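Local coordinates for A197 (Sulfolobus turreted icosahedral virus, PDB 2C0N), which is a viral glycosyltransferase of the GT-A fold that probably transfers a sugar unit from an activated nucleotide-sugar donor to an acceptor, at residues R2-I7 with L49-Y54; A44-L49 with I131-F136; T56-D61 with F120-R125. All blocks are in the same frame, centred on the assembly; numbering follows the deposited sequence.

The contacts run from the central sheet through helix 37-50 to the 131-136 loop. Interaction 1 joins the start of strand 3-8 to the turn that follows helix 37-50, and interaction 2 joins that helix to the loop. They share L49; their centres are about 12 Å apart. Their segments alternate along the chain. Interaction 3 pairs strands 56-60 and 120-124, its centre about 9 Å from that of interaction 1 and 12 Å from that of interaction 2. Strand 56-60 is the next strand after the helix and neighbours strand 3-8. Interaction 3 follows interaction 1, within the span of interaction 2. R125 bonds to backbone oxygens of F48, L49 and Y54, making helix, turn and sheet one unit.

Interaction 1: residues R2-I7 with L49-Y54; sequences RTLFFI and LEMKDY. With SO4 (sulfate ion), chain D.
Y54 lies against L4 and R2 and has more surface buried here than any other residue of the contact. L4 CD2 sits over one face of its ring, 4.3 Å from the centroid. Nearer the backbone, L4 CB meets Y54 CD2 at 3.7 Å. The same methyl, L4 CD2, also meets CE of selenomethionine M51 at 3.5 Å. The M51 chain bends at its last torsion (chi3 76°), which carries CE to that methyl group. R2 CG approaches Y54 CD2 obliquely at 3.6 Å, with the guanidinium nearly perpendicular to the ring (84°). The aliphatic part of R2 thus does the packing and the charged end passes beyond the ring. There it grips a sulfate ion, probably from the crystallisation liquor. R2 NE bonds to O4 at 3.2 Å and R2 NH2 to O3 at 2.9 Å. R2 NH1 has E27 as its salt-bridge partner. Y54 OH is held by E27 and by H198 N of the second subunit. The backbone of M51-Y54 makes a type I turn. This turn leads from helix 37-50 to strand 56-60, in the beta-alpha-beta crossover of a Rossmann-like GT-A sheet.

Interaction 2: residues A44-L49 with I131-F136; sequences ALDMFL and IKRPAF
This is a helix-to-loop contact, apolar at its centre and closed by a salt bridge at its rim. It lies where the irregular segment 131-136, after helix 125-128, passes helix 37-50. L45 fills the middle. Its CG stands anti to the backbone N (chi1 -176°), which sends CD2 out to the loop. L45 CD2 meets A135 CB at 3.4 Å, tighter than usual for two carbons, and also touches R133 CD at 3.8 Å. Nearer the backbone, L45 CB comes to the edge of the F136 ring. R133 reaches across from the loop to the helix. Its chain bends at chi3, and L49 CD1 lies over one face of its guanidinium, toward the rim, 3.3 Å from R133 NE. At the edge, R133 NH1 forms a salt bridge to D46 OD1 at 2.7 Å. The bond is in the guanidinium plane but meets the carboxylate from above its plane, and it is bent (138°). A water accepts a weak bond from R133 NH1 and donates to D46 O, so the arginine is linked to the helix backbone too. One turn earlier, E42 accepts bonds from the backbone N atoms of A135 and F136. A cis peptide before P134 helps shape the loop. Together these contacts pack a connecting loop on a helix that flanks the central sheet of the GT-A fold.

Interaction 3: residues T56-D61 with F120-R125; sequences TLAFLD and FTFIKR
Four backbone hydrogen bonds join these antiparallel strands, two at each of two hydrogen-bonded pairs. At the first pair, I123 N bonds to L57 O at 2.8 Å and L57 N to I123 O at 3.0 Å. At the second, F59 N bonds to T121 O at 2.8 Å and T121 N to F59 O at 3.0 Å. The L57-I123 bond on L57 N is the straightest of the four (162°). Between the pairs, A58 CA gives a CA-H...O contact to T121 O at 3.2 Å. At the far end F120 and T121 both stand opposite F59, a classic beta bulge. T121 OG1 there accepts a bond from F120 N.

Packing follows on both faces. On the face with T56, A58, L60, F120 and F122, A58 CB meets F122 CD2 at 3.8 Å. T56 CG2 comes to the edge of the same ring. L60 and F120 lie side by side and point the same way, with CD1 to CD1 at 4.0 Å. F71, V74 and F78 of helix 71-80 cover F122. On the other face, the I123 and F59 side chains cross at a slant, with I123 CD1 to F59 CD2 at 4.1 Å. L57 CD2 sits over the centre of the F59 ring. Helix 37-50 adds A44 and F48 here, and R41 makes a cation-pi contact with F59 and a salt bridge to D61.

The chemistry is backbone pairing buried between two mainly apolar layers. Each strand has a second partner in the sheet, 3-8 for one and 84-88 for the other, so this pair is interior. D61 follows strand 56-60 and starts an Asp-Glu-Asp run. This is consistent with the DXD motif of GT-A enzymes, which the buried pairing would hold at the end of the strand.

Interaction 1: residues R2-I7 with L49-Y54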
loop_
_atom_site.group_PDB
_atom_site.type_symbol
_atom_site.label_atom_id
_atom_site.label_comp_id
_atom_site.label_asym_id
_atom_site.label_seq_id
_atom_site.Cartn_x
_atom_site.Cartn_y
_atom_site.Cartn_z
ATOM N N ARG A 2 2.729 2.931 -22.844
ATOM C CA ARG A 2 2.901 2.226 -21.591
ATOM C C ARG A 2 3.542 3.137 -20.553
ATOM O O ARG A 2 4.610 3.692 -20.770
ATOM C CB ARG A 2 3.736 0.963 -21.754
ATOM C CG ARG A 2 3.658 0.090 -20.514
ATOM C CD ARG A 2 4.086 -1.309 -20.726
ATOM N NE ARG A 2 3.154 -1.993 -21.593
ATOM C CZ ARG A 2 1.956 -2.468 -21.255
ATOM N NH1 ARG A 2 1.489 -2.381 -20.015
ATOM N NH2 ARG A 2 1.213 -3.044 -22.181
ATOM N N THR A 3 2.869 3.258 -19.421
ATOM C CA THR A 3 3.199 4.230 -18.394
ATOM C C THR A 3 3.673 3.527 -17.140
ATOM O O THR A 3 3.034 2.567 -16.672
ATOM C CB THR A 3 1.961 5.070 -18.082
ATOM O OG1 THR A 3 1.509 5.678 -19.300
ATOM C CG2 THR A 3 2.238 6.137 -17.059
ATOM N N LEU A 4 4.782 4.026 -16.605
ATOM C CA LEU A 4 5.316 3.598 -15.345
ATOM C C LEU A 4 5.156 4.739 -14.342
ATOM O O LEU A 4 5.721 5.845 -14.517
ATOM C CB LEU A 4 6.782 3.213 -15.476
ATOM C CG LEU A 4 7.426 2.527 -14.272
ATOM C CD1 LEU A 4 6.597 1.344 -13.824
ATOM C CD2 LEU A 4 8.796 2.082 -14.638
ATOM N N PHE A 5 4.367 4.462 -13.305
ATOM C CA PHE A 5 4.122 5.431 -12.243
ATOM C C PHE A 5 5.232 5.401 -11.185
ATOM O O PHE A 5 5.571 4.363 -10.678
ATOM C CB PHE A 5 2.778 5.172 -11.565
ATOM C CG PHE A 5 1.612 5.636 -12.366
ATOM C CD1 PHE A 5 1.226 4.939 -13.503
ATOM C CD2 PHE A 5 0.907 6.764 -12.012
ATOM C CE1 PHE A 5 0.159 5.374 -14.263
ATOM C CE2 PHE A 5 -0.159 7.211 -12.763
ATOM C CZ PHE A 5 -0.535 6.488 -13.896
ATOM N N PHE A 6 5.749 6.560 -10.827
ATOM C CA PHE A 6 6.722 6.656 -9.752
ATOM C C PHE A 6 6.074 7.483 -8.670
ATOM O O PHE A 6 5.649 8.617 -8.911
ATOM C CB PHE A 6 8.013 7.290 -10.236
ATOM C CG PHE A 6 8.856 6.368 -11.089
ATOM C CD1 PHE A 6 8.589 6.220 -12.424
ATOM C CD2 PHE A 6 9.868 5.614 -10.523
ATOM C CE1 PHE A 6 9.331 5.350 -13.209
ATOM C CE2 PHE A 6 10.616 4.747 -11.286
ATOM C CZ PHE A 6 10.357 4.613 -12.615
ATOM N N ILE A 7 5.986 6.892 -7.484
ATOM C CA ILE A 7 5.271 7.467 -6.371
ATOM C C ILE A 7 6.258 7.751 -5.228
ATOM O O ILE A 7 6.642 6.829 -4.531
ATOM C CB ILE A 7 4.144 6.509 -5.919
ATOM C CG1 ILE A 7 3.150 6.266 -7.071
ATOM C CG2 ILE A 7 3.512 7.064 -4.593
ATOM C CD1 ILE A 7 2.262 4.986 -6.937
ATOM N N LEU A 49 14.671 5.516 -17.312
ATOM C CA LEU A 49 15.424 5.568 -18.570
ATOM C C LEU A 49 15.964 4.189 -18.954
ATOM O O LEU A 49 16.086 3.878 -20.130
ATOM C CB LEU A 49 16.549 6.601 -18.516
ATOM C CG LEU A 49 16.056 8.058 -18.500
ATOM C CD1 LEU A 49 17.154 9.016 -18.119
ATOM C CD2 LEU A 49 15.447 8.449 -19.838
ATOM N N GLU A 50 16.298 3.370 -17.965
ATOM C CA GLU A 50 16.771 2.008 -18.258
ATOM C C GLU A 50 15.639 1.050 -18.637
ATOM O O GLU A 50 15.887 0.050 -19.322
ATOM C CB GLU A 50 17.589 1.442 -17.086
ATOM C CG GLU A 50 18.846 2.257 -16.771
ATOM C CD GLU A 50 19.851 2.284 -17.910
ATOM O OE1 GLU A 50 20.861 1.536 -17.858
ATOM O OE2 GLU A 50 19.640 3.045 -18.878
HETATM N N MSE A 51 14.413 1.353 -18.221
HETATM C CA MSE A 51 13.284 0.460 -18.446
HETATM C C MSE A 51 12.536 0.777 -19.772
HETATM O O MSE A 51 11.449 1.346 -19.785
HETATM C CB MSE A 51 12.392 0.468 -17.208
HETATM C CG MSE A 51 13.110 -0.116 -15.960
HETATM SE SE MSE A 51 12.318 0.415 -14.259
HETATM C CE MSE A 51 10.836 -0.751 -14.359
ATOM N N LYS A 52 13.138 0.322 -20.880
ATOM C CA LYS A 52 12.786 0.754 -22.248
ATOM C C LYS A 52 11.382 0.362 -22.720
ATOM O O LYS A 52 10.883 0.900 -23.699
ATOM C CB LYS A 52 13.808 0.228 -23.266
ATOM C CG LYS A 52 15.281 0.485 -22.926
ATOM C CD LYS A 52 15.523 1.893 -22.398
ATOM C CE LYS A 52 16.900 2.423 -22.811
ATOM N NZ LYS A 52 16.831 2.946 -24.217
ATOM N N ASP A 53 10.727 -0.553 -22.020
ATOM C CA ASP A 53 9.349 -0.884 -22.365
ATOM C C ASP A 53 8.350 0.185 -21.990
ATOM O O ASP A 53 7.210 0.201 -22.490
ATOM C CB ASP A 53 9.000 -2.228 -21.770
ATOM C CG ASP A 53 9.620 -3.319 -22.559
ATOM O OD1 ASP A 53 9.394 -3.273 -23.785
ATOM O OD2 ASP A 53 10.389 -4.131 -22.005
ATOM N N TYR A 54 8.799 1.128 -21.182
ATOM C CA TYR A 54 7.903 2.164 -20.700
ATOM C C TYR A 54 8.170 3.426 -21.479
ATOM O O TYR A 54 9.313 3.795 -21.671
ATOM C CB TYR A 54 8.055 2.340 -19.186
ATOM C CG TYR A 54 7.667 1.051 -18.502
ATOM C CD1 TYR A 54 8.612 0.098 -18.221
ATOM C CD2 TYR A 54 6.340 0.755 -18.208
ATOM C CE1 TYR A 54 8.262 -1.119 -17.632
ATOM C CE2 TYR A 54 5.980 -0.467 -17.629
ATOM C CZ TYR A 54 6.945 -1.395 -17.335
ATOM O OH TYR A 54 6.611 -2.637 -16.775
HETATM S S SO4 D . 2.441 -1.179 -25.352
HETATM O O1 SO4 D . 2.548 -1.126 -26.801
HETATM O O2 SO4 D . 2.000 0.125 -24.907
HETATM O O3 SO4 D . 1.492 -2.218 -24.992
HETATM O O4 SO4 D . 3.727 -1.481 -24.712
#

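Interaction 2: residues A44-L49 with I131-F136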
loop_
_atom_site.group_PDB
_atom_site.type_symbol
_atom_site.label_atom_id
_atom_site.label_comp_id
_atom_site.label_asym_id
_atom_site.label_seq_id
_atom_site.Cartn_x
_atom_site.Cartn_y
_atom_site.Cartn_z
ATOM N N ALA A 44 14.021 8.008 -9.695
ATOM C CA ALA A 44 12.928 7.614 -10.613
ATOM C C ALA A 44 13.350 7.764 -12.072
ATOM O O ALA A 44 13.212 6.818 -12.831
ATOM C CB ALA A 44 11.706 8.425 -10.365
ATOM N N LEU A 45 13.847 8.951 -12.450
ATOM C CA LEU A 45 14.389 9.198 -13.806
ATOM C C LEU A 45 15.456 8.179 -14.233
ATOM O O LEU A 45 15.409 7.634 -15.320
ATOM C CB LEU A 45 14.968 10.605 -13.904
ATOM C CG LEU A 45 15.485 11.046 -15.274
ATOM C CD1 LEU A 45 14.422 10.855 -16.372
ATOM C CD2 LEU A 45 15.980 12.496 -15.241
ATOM N N ASP A 46 16.417 7.911 -13.362
ATOM C CA ASP A 46 17.433 6.898 -13.645
ATOM C C ASP A 46 16.873 5.503 -13.907
ATOM O O ASP A 46 17.329 4.803 -14.813
ATOM C CB ASP A 46 18.401 6.804 -12.486
ATOM C CG ASP A 46 19.333 7.976 -12.418
ATOM O OD1 ASP A 46 19.416 8.740 -13.390
ATOM O OD2 ASP A 46 19.993 8.120 -11.361
HETATM N N MSE A 47 15.959 5.066 -13.062
HETATM C CA MSE A 47 15.326 3.771 -13.244
HETATM C C MSE A 47 14.488 3.760 -14.544
HETATM O O MSE A 47 14.612 2.863 -15.360
HETATM C CB MSE A 47 14.435 3.439 -12.057
HETATM C CG MSE A 47 15.209 3.131 -10.740
HETATM SE SE MSE A 47 13.935 2.846 -9.298
HETATM C CE MSE A 47 13.115 1.199 -10.029
ATOM N N PHE A 48 13.672 4.788 -14.727
ATOM C CA PHE A 48 12.807 4.873 -15.913
ATOM C C PHE A 48 13.579 4.764 -17.201
ATOM O O PHE A 48 13.181 4.006 -18.100
ATOM C CB PHE A 48 12.016 6.174 -15.905
ATOM C CG PHE A 48 11.253 6.396 -17.161
ATOM C CD1 PHE A 48 10.064 5.730 -17.386
ATOM C CD2 PHE A 48 11.743 7.237 -18.143
ATOM C CE1 PHE A 48 9.368 5.909 -18.596
ATOM C CE2 PHE A 48 11.033 7.438 -19.335
ATOM C CZ PHE A 48 9.870 6.769 -19.567
ATOM N N LEU A 49 14.671 5.516 -17.312
ATOM C CA LEU A 49 15.424 5.568 -18.570
ATOM C C LEU A 49 15.964 4.189 -18.954
ATOM O O LEU A 49 16.086 3.878 -20.130
ATOM C CB LEU A 49 16.549 6.601 -18.516
ATOM C CG LEU A 49 16.056 8.058 -18.500
ATOM C CD1 LEU A 49 17.154 9.016 -18.119
ATOM C CD2 LEU A 49 15.447 8.449 -19.838
ATOM N N ILE A 131 17.173 15.511 -21.981
ATOM C CA ILE A 131 17.419 16.583 -21.016
ATOM C C ILE A 131 18.779 16.377 -20.369
ATOM O O ILE A 131 19.318 15.269 -20.339
ATOM C CB ILE A 131 16.330 16.741 -19.948
ATOM C CG1 ILE A 131 16.162 15.457 -19.162
ATOM C CG2 ILE A 131 15.007 17.263 -20.612
ATOM C CD1 ILE A 131 15.063 15.511 -18.122
ATOM N N LYS A 132 19.330 17.464 -19.872
ATOM C CA LYS A 132 20.585 17.365 -19.149
ATOM C C LYS A 132 20.277 16.698 -17.811
ATOM O O LYS A 132 19.245 17.010 -17.178
ATOM C CB LYS A 132 21.256 18.740 -19.073
ATOM C CG LYS A 132 21.925 19.102 -20.410
ATOM C CD LYS A 132 22.949 20.202 -20.307
ATOM C CE LYS A 132 23.816 20.275 -21.566
ATOM N NZ LYS A 132 25.058 21.067 -21.365
ATOM N N ARG A 133 21.123 15.707 -17.456
ATOM C CA ARG A 133 21.035 14.960 -16.195
ATOM C C ARG A 133 22.228 15.260 -15.303
ATOM O O ARG A 133 23.371 15.323 -15.794
ATOM C CB ARG A 133 20.973 13.447 -16.442
ATOM C CG ARG A 133 19.559 12.877 -16.564
ATOM C CD ARG A 133 19.506 11.379 -16.137
ATOM N NE ARG A 133 19.925 10.486 -17.217
ATOM C CZ ARG A 133 20.311 9.212 -17.079
ATOM N NH1 ARG A 133 20.331 8.608 -15.893
ATOM N NH2 ARG A 133 20.680 8.532 -18.161
ATOM N N PRO A 134 21.997 15.413 -13.983
ATOM C CA PRO A 134 20.740 15.168 -13.245
ATOM C C PRO A 134 19.699 16.312 -13.414
ATOM O O PRO A 134 20.089 17.481 -13.559
ATOM C CB PRO A 134 21.206 15.024 -11.782
ATOM C CG PRO A 134 22.671 15.431 -11.756
ATOM C CD PRO A 134 23.045 15.952 -13.100
ATOM N N ALA A 135 18.409 15.959 -13.359
ATOM C CA ALA A 135 17.275 16.772 -13.842
ATOM C C ALA A 135 16.437 17.514 -12.783
ATOM O O ALA A 135 15.730 18.479 -13.094
ATOM C CB ALA A 135 16.331 15.857 -14.631
ATOM N N PHE A 136 16.450 17.014 -11.552
ATOM C CA PHE A 136 15.647 17.593 -10.470
ATOM C C PHE A 136 16.543 18.124 -9.377
ATOM O O PHE A 136 17.398 17.414 -8.855
ATOM C CB PHE A 136 14.685 16.555 -9.879
ATOM C CG PHE A 136 13.773 15.974 -10.878
ATOM C CD1 PHE A 136 14.058 14.765 -11.470
ATOM C CD2 PHE A 136 12.635 16.665 -11.277
ATOM C CE1 PHE A 136 13.207 14.241 -12.411
ATOM C CE2 PHE A 136 11.804 16.151 -12.251
ATOM C CZ PHE A 136 12.093 14.944 -12.810
HETATM O O HOH W 1 19.409 5.646 -16.282
#

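Interaction 3: residues T56-D61 with F120-R125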
loop_
_atom_site.group_PDB
_atom_site.type_symbol
_atom_site.label_atom_id
_atom_site.label_comp_id
_atom_site.label_asym_id
_atom_site.label_seq_id
_atom_site.Cartn_x
_atom_site.Cartn_y
_atom_site.Cartn_z
ATOM N N THR A 56 6.308 6.400 -20.938
ATOM C CA THR A 56 5.888 7.553 -20.185
ATOM C C THR A 56 6.217 7.346 -18.715
ATOM O O THR A 56 5.928 6.305 -18.146
ATOM C CB THR A 56 4.375 7.813 -20.407
ATOM O OG1 THR A 56 4.150 8.046 -21.815
ATOM C CG2 THR A 56 3.902 9.021 -19.632
ATOM N N LEU A 57 6.843 8.344 -18.128
ATOM C CA LEU A 57 7.091 8.381 -16.691
ATOM C C LEU A 57 5.986 9.235 -16.115
ATOM O O LEU A 57 5.894 10.425 -16.448
ATOM C CB LEU A 57 8.445 9.027 -16.409
ATOM C CG LEU A 57 9.066 8.818 -15.014
ATOM C CD1 LEU A 57 10.477 9.324 -14.979
ATOM C CD2 LEU A 57 8.281 9.535 -13.980
ATOM N N ALA A 58 5.163 8.633 -15.259
ATOM C CA ALA A 58 4.124 9.374 -14.549
ATOM C C ALA A 58 4.575 9.545 -13.114
ATOM O O ALA A 58 4.834 8.540 -12.435
ATOM C CB ALA A 58 2.827 8.630 -14.594
ATOM N N PHE A 59 4.716 10.798 -12.652
ATOM C CA PHE A 59 4.889 11.067 -11.205
ATOM C C PHE A 59 3.525 11.271 -10.561
ATOM O O PHE A 59 2.697 12.050 -11.081
ATOM C CB PHE A 59 5.692 12.346 -11.004
ATOM C CG PHE A 59 7.162 12.165 -11.148
ATOM C CD1 PHE A 59 7.835 11.253 -10.373
ATOM C CD2 PHE A 59 7.879 12.959 -12.018
ATOM C CE1 PHE A 59 9.215 11.115 -10.454
ATOM C CE2 PHE A 59 9.267 12.795 -12.113
ATOM C CZ PHE A 59 9.907 11.883 -11.339
ATOM N N LEU A 60 3.311 10.573 -9.453
ATOM C CA LEU A 60 2.115 10.652 -8.653
ATOM C C LEU A 60 2.523 10.692 -7.213
ATOM O O LEU A 60 3.134 9.741 -6.734
ATOM C CB LEU A 60 1.198 9.445 -8.922
ATOM C CG LEU A 60 -0.208 9.459 -8.307
ATOM C CD1 LEU A 60 -1.011 10.589 -8.840
ATOM C CD2 LEU A 60 -0.893 8.137 -8.616
ATOM N N ASP A 61 2.255 11.831 -6.542
ATOM C CA ASP A 61 2.579 11.976 -5.126
ATOM C C ASP A 61 1.716 10.981 -4.379
ATOM O O ASP A 61 0.601 10.662 -4.802
ATOM C CB ASP A 61 2.306 13.387 -4.632
ATOM C CG ASP A 61 3.403 14.371 -5.001
ATOM O OD1 ASP A 61 4.509 13.965 -5.439
ATOM O OD2 ASP A 61 3.133 15.562 -4.828
ATOM N N PHE A 120 1.234 14.905 -10.273
ATOM C CA PHE A 120 0.233 14.243 -11.114
ATOM C C PHE A 120 0.569 14.599 -12.531
ATOM O O PHE A 120 -0.074 15.457 -13.170
ATOM C CB PHE A 120 -1.171 14.741 -10.736
ATOM C CG PHE A 120 -2.307 14.000 -11.407
ATOM C CD1 PHE A 120 -2.126 12.786 -12.029
ATOM C CD2 PHE A 120 -3.571 14.542 -11.373
ATOM C CE1 PHE A 120 -3.201 12.131 -12.629
ATOM C CE2 PHE A 120 -4.640 13.899 -11.978
ATOM C CZ PHE A 120 -4.442 12.672 -12.581
ATOM N N THR A 121 1.614 13.969 -13.043
ATOM C CA THR A 121 2.326 14.548 -14.157
ATOM C C THR A 121 2.901 13.438 -15.018
ATOM O O THR A 121 3.581 12.560 -14.510
ATOM C CB THR A 121 3.482 15.408 -13.647
ATOM O OG1 THR A 121 3.030 16.283 -12.606
ATOM C CG2 THR A 121 4.100 16.209 -14.744
ATOM N N PHE A 122 2.665 13.504 -16.328
ATOM C CA PHE A 122 3.096 12.505 -17.265
ATOM C C PHE A 122 4.178 13.117 -18.133
ATOM O O PHE A 122 3.980 14.186 -18.682
ATOM C CB PHE A 122 1.911 12.088 -18.143
ATOM C CG PHE A 122 0.765 11.467 -17.369
ATOM C CD1 PHE A 122 -0.138 12.268 -16.685
ATOM C CD2 PHE A 122 0.627 10.098 -17.296
ATOM C CE1 PHE A 122 -1.178 11.718 -15.948
ATOM C CE2 PHE A 122 -0.386 9.538 -16.559
ATOM C CZ PHE A 122 -1.304 10.359 -15.879
ATOM N N ILE A 123 5.316 12.429 -18.254
ATOM C CA ILE A 123 6.441 12.967 -19.002
ATOM C C ILE A 123 6.904 11.944 -20.030
ATOM O O ILE A 123 7.196 10.813 -19.710
ATOM C CB ILE A 123 7.623 13.349 -18.091
ATOM C CG1 ILE A 123 7.135 14.111 -16.847
ATOM C CG2 ILE A 123 8.651 14.080 -18.894
ATOM C CD1 ILE A 123 8.248 14.462 -15.864
ATOM N N LYS A 124 7.019 12.366 -21.280
ATOM C CA LYS A 124 7.388 11.392 -22.301
ATOM C C LYS A 124 8.889 11.085 -22.367
ATOM O O LYS A 124 9.752 11.963 -22.159
ATOM C CB LYS A 124 6.843 11.796 -23.677
ATOM C CG LYS A 124 7.503 12.917 -24.397
ATOM C CD LYS A 124 6.787 13.140 -25.730
ATOM C CE LYS A 124 7.342 14.260 -26.555
ATOM N NZ LYS A 124 6.462 14.650 -27.719
ATOM N N ARG A 125 9.186 9.849 -22.729
ATOM C CA ARG A 125 10.553 9.399 -22.822
ATOM C C ARG A 125 11.427 10.258 -23.729
ATOM O O ARG A 125 12.564 10.568 -23.393
ATOM C CB ARG A 125 10.569 7.974 -23.330
ATOM C CG ARG A 125 11.967 7.443 -23.583
ATOM C CD ARG A 125 11.913 5.981 -23.884
ATOM N NE ARG A 125 11.616 5.170 -22.696
ATOM C CZ ARG A 125 12.494 4.843 -21.746
ATOM N NH1 ARG A 125 13.740 5.282 -21.789
ATOM N NH2 ARG A 125 12.117 4.083 -20.725
#